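Local coordinates for VC0179-like protein (Escherichia coli, PDB 4XJ6) that probably makes cyclic GMP-AMP from nucleoside triphosphates with the help of magnesium ions, as a bacterial homologue of cyclic GMP-AMP synthase, at residues 5-8 with 9-13; 397-400 with 401-404. All coordinates share one frame; numbering follows the deposited sequence.

Contact 1: residues 5-8 with 9-13; sequences FNNY and YSHNM
Phe5 and Tyr9 are joined by the first of three consecutive i to i+4 backbone hydrogen bonds that wind residues 5-11 into one short alpha-helical piece, helix 6-10. Phe5 stands at the N-cap position, and His11 is the first residue to leave helical angles. Tyr9 N lies 2.9 Å from Phe5 O, with the C=O pointing almost straight at it. His11 N closes the last turn on Asn7 O. Between them, Asn6 O takes two donors, Ser10 N at 3.1 Å and Ser10 OG at 2.6 Å. They reach it from opposite faces of the carbonyl plane. The serine hydroxyl can do this because its first torsion (64°) sets OG between the backbone N and the carbonyl carbon.

The two tyrosines form a T-shaped pair. The edge of the Tyr8 ring meets a face of Tyr9, with planes at 82° and centroids 5.3 Å apart. Tyr8 CD2 sits over that face, displaced toward the rim. The hydroxyl of Tyr8 is bound to Asn390 of helix 382-393, which fixes the far end of the ring. Tyr9 also stacks with Phe281 and packs on helices 318-335 and 357-377, so the two rings serve different neighbours.

The ring of Tyr9 also lies beside the start of the helix, on the same side of its plane as Tyr8. Its CG is anti to the carbonyl carbon (chi1 -76°), which brings CE2 to 3.8 Å from Phe5 CB. The Asn6 side chain accepts from Thr319 N, tying this turn to the start of helix 318-335. At the helix end Asn7 and His11 meet obliquely, amide and imidazole planes well apart in tilt, with Asn7 OD1 3.2 Å from His11 CD2.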
# COMPACT_ATOMS: atom_id res chain seq x y z
N PHE A 5 -12.30 -23.72 14.99
CA PHE A 5 -11.04 -22.99 14.83
C PHE A 5 -11.11 -21.55 15.32
O PHE A 5 -10.22 -20.75 15.03
CB PHE A 5 -10.60 -23.02 13.36
CG PHE A 5 -10.07 -24.35 12.90
CD1 PHE A 5 -8.75 -24.70 13.15
CD2 PHE A 5 -10.88 -25.24 12.22
CE1 PHE A 5 -8.26 -25.92 12.74
CE2 PHE A 5 -10.38 -26.46 11.80
CZ PHE A 5 -9.07 -26.80 12.06
N ASN A 6 -12.16 -21.22 16.07
CA ASN A 6 -12.36 -19.86 16.57
C ASN A 6 -11.20 -19.36 17.43
O ASN A 6 -10.84 -18.18 17.37
CB ASN A 6 -13.67 -19.77 17.35
CG ASN A 6 -14.88 -19.72 16.45
OD1 ASN A 6 -14.82 -19.23 15.32
ND2 ASN A 6 -16.01 -20.23 16.94
N ASN A 7 -10.64 -20.25 18.24
CA ASN A 7 -9.49 -19.90 19.07
C ASN A 7 -8.18 -19.93 18.28
O ASN A 7 -7.25 -19.18 18.58
CB ASN A 7 -9.39 -20.83 20.28
CG ASN A 7 -10.18 -20.31 21.47
OD1 ASN A 7 -9.68 -19.51 22.26
ND2 ASN A 7 -11.42 -20.77 21.60
N TYR A 8 -8.11 -20.80 17.27
CA TYR A 8 -6.99 -20.81 16.34
C TYR A 8 -6.86 -19.43 15.71
O TYR A 8 -5.76 -18.89 15.58
CB TYR A 8 -7.19 -21.88 15.27
CG TYR A 8 -6.26 -21.76 14.07
CD1 TYR A 8 -5.05 -22.44 14.04
CD2 TYR A 8 -6.60 -20.98 12.97
CE1 TYR A 8 -4.20 -22.34 12.95
CE2 TYR A 8 -5.75 -20.87 11.88
CZ TYR A 8 -4.55 -21.56 11.88
OH TYR A 8 -3.71 -21.46 10.80
N TYR A 9 -8.00 -18.85 15.35
CA TYR A 9 -8.04 -17.57 14.67
C TYR A 9 -7.80 -16.37 15.59
O TYR A 9 -7.02 -15.47 15.25
CB TYR A 9 -9.40 -17.39 13.97
CG TYR A 9 -9.56 -18.18 12.69
CD1 TYR A 9 -8.71 -17.99 11.61
CD2 TYR A 9 -10.60 -19.10 12.55
CE1 TYR A 9 -8.86 -18.70 10.44
CE2 TYR A 9 -10.76 -19.82 11.38
CZ TYR A 9 -9.89 -19.61 10.33
OH TYR A 9 -10.04 -20.32 9.16
N SER A 10 -8.45 -16.36 16.75
CA SER A 10 -8.59 -15.13 17.52
C SER A 10 -8.02 -15.13 18.94
O SER A 10 -8.14 -14.12 19.64
CB SER A 10 -10.07 -14.76 17.60
OG SER A 10 -10.78 -15.75 18.31
N HIS A 11 -7.41 -16.23 19.38
CA HIS A 11 -6.89 -16.28 20.74
C HIS A 11 -5.74 -15.30 20.92
O HIS A 11 -4.90 -15.15 20.03
CB HIS A 11 -6.43 -17.70 21.10
CG HIS A 11 -6.27 -17.93 22.57
ND1 HIS A 11 -5.04 -18.09 23.17
CD2 HIS A 11 -7.19 -18.03 23.56
CE1 HIS A 11 -5.21 -18.27 24.47
NE2 HIS A 11 -6.51 -18.24 24.73
N ASN A 12 -5.71 -14.62 22.06
CA ASN A 12 -4.66 -13.64 22.32
C ASN A 12 -3.28 -14.28 22.39
O ASN A 12 -3.13 -15.43 22.81
CB ASN A 12 -4.96 -12.87 23.61
CG ASN A 12 -5.34 -13.78 24.77
OD1 ASN A 12 -5.15 -15.00 24.70
ND2 ASN A 12 -5.87 -13.20 25.83
N MET A 13 -2.28 -13.52 21.95
CA MET A 13 -0.86 -13.91 22.00
C MET A 13 -0.49 -15.12 21.13
O MET A 13 0.54 -15.10 20.47
CB MET A 13 -0.44 -14.16 23.45
CG MET A 13 -0.45 -12.91 24.31
SD MET A 13 0.55 -11.58 23.61
CE MET A 13 2.19 -12.28 23.69

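Contact 2: residues 397-400 with 401-404; sequences VTNA and LLIT
Asn399 meets Leu401 and Leu402 through both of its carbonyl oxygens, one in the side chain and one in the main chain. Together they open a short 3-10 turn that leads from the loop after helix 382-393 into strand 404-405. The side-chain bond makes an Asx turn: Asn399 OD1 accepts from Leu401 N at 3.1 Å. The main-chain bonds are of the i to i+3 kind that defines the 3-10 turn. Leu402 N binds Asn399 O at 3.2 Å and is nearly straight (163° at the hydrogen). Ile403 N binds Ala400 O at 3.0 Å. Three successive backbone N-H groups, 401 to 403, are thus taken up inside the turn. In all three bonds the donor stands above the plane of its acceptor carbonyl, away from the lone-pair directions.

The amide of Asn399 reaches Leu401 because its CG is anti to the backbone N (chi1 -169°), which swings the group forward along the chain. OD1 then also lies against Leu401 CB, at 3.2 Å. The ND2 end turns to Leu402 and rests 3.8 Å from its CG. These two side chains run at about a right angle.

Other polar atoms are met outside the turn. Val397 O accepts from Asn390 ND2, and Ile403 O accepts from Arg382 NH1; both partners belong to helix 382-393. Thr404 pairs with Asp4 through the backbone as the small antiparallel sheet with strand 3-4 begins.

The apolar part is small. Leu402 folds back over the turn and lays its side chain along Asn399 O. One methyl of this leucine goes further back along the chain: Leu402 CD1 meets Val397 CG1 at 3.8 Å.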
# COMPACT_ATOMS: atom_id res chain seq x y z
N VAL A 397 0.52 -20.04 13.68
CA VAL A 397 -0.03 -20.62 14.90
C VAL A 397 0.53 -22.02 15.04
O VAL A 397 0.46 -22.82 14.11
CB VAL A 397 -1.56 -20.66 14.88
CG1 VAL A 397 -2.11 -21.38 16.11
CG2 VAL A 397 -2.12 -19.26 14.77
N THR A 398 1.08 -22.33 16.21
CA THR A 398 1.75 -23.60 16.42
C THR A 398 1.11 -24.37 17.57
O THR A 398 1.42 -25.54 17.80
CB THR A 398 3.24 -23.41 16.71
OG1 THR A 398 3.40 -22.50 17.80
CG2 THR A 398 3.95 -22.85 15.48
N ASN A 399 0.20 -23.71 18.27
CA ASN A 399 -0.47 -24.31 19.42
C ASN A 399 -1.73 -25.07 19.01
O ASN A 399 -2.80 -24.48 18.84
CB ASN A 399 -0.81 -23.22 20.45
CG ASN A 399 -1.28 -23.80 21.77
OD1 ASN A 399 -1.29 -25.02 21.96
ND2 ASN A 399 -1.66 -22.93 22.69
N ALA A 400 -1.59 -26.38 18.87
CA ALA A 400 -2.70 -27.24 18.47
C ALA A 400 -3.81 -27.26 19.52
O ALA A 400 -4.96 -27.55 19.21
CB ALA A 400 -2.20 -28.66 18.19
N LEU A 401 -3.45 -26.94 20.76
CA LEU A 401 -4.41 -26.95 21.86
C LEU A 401 -5.48 -25.86 21.73
O LEU A 401 -6.45 -25.85 22.48
CB LEU A 401 -3.69 -26.79 23.20
CG LEU A 401 -2.78 -27.95 23.62
CD1 LEU A 401 -2.25 -27.74 25.03
CD2 LEU A 401 -3.50 -29.28 23.50
N LEU A 402 -5.28 -24.95 20.79
CA LEU A 402 -6.26 -23.91 20.51
C LEU A 402 -7.45 -24.50 19.75
O LEU A 402 -8.57 -23.98 19.82
CB LEU A 402 -5.64 -22.78 19.70
CG LEU A 402 -4.52 -21.99 20.38
CD1 LEU A 402 -3.94 -20.97 19.41
CD2 LEU A 402 -5.05 -21.30 21.63
N ILE A 403 -7.20 -25.58 19.02
CA ILE A 403 -8.24 -26.26 18.25
C ILE A 403 -9.15 -27.05 19.18
O ILE A 403 -8.69 -27.92 19.92
CB ILE A 403 -7.62 -27.20 17.20
CG1 ILE A 403 -6.73 -26.41 16.25
CG2 ILE A 403 -8.71 -27.92 16.43
CD1 ILE A 403 -5.99 -27.27 15.26
N THR A 404 -10.44 -26.75 19.14
CA THR A 404 -11.39 -27.41 20.03
C THR A 404 -12.50 -28.10 19.25
O THR A 404 -12.90 -27.64 18.18
CB THR A 404 -12.02 -26.42 21.02
OG1 THR A 404 -12.65 -25.35 20.29
CG2 THR A 404 -10.94 -25.84 21.93

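Contacts 1 and 2 come from the two ends of the chain and pack against each other, with centres about 8 Å apart. The join is by packing, mostly of apolar groups. Phe5 CE1 lies 3.7 Å from Ile403 CD1, Tyr8 CE1 is 3.7 Å from Val397 CB, and His11 ND1 is 3.6 Å from Leu402 CD2. Asn7 CB lies 3.3 Å from Leu402 O. Strands 3-4 and 404-405 pair close by, and Asn390 of helix 382-393 bonds to both contacts. The magnesium ligands Asp129, Asp131 and Asp191 belong to neither contact. The nucleotide pocket residues lie between 110 and 348, so neither contact supplies a residue to the site.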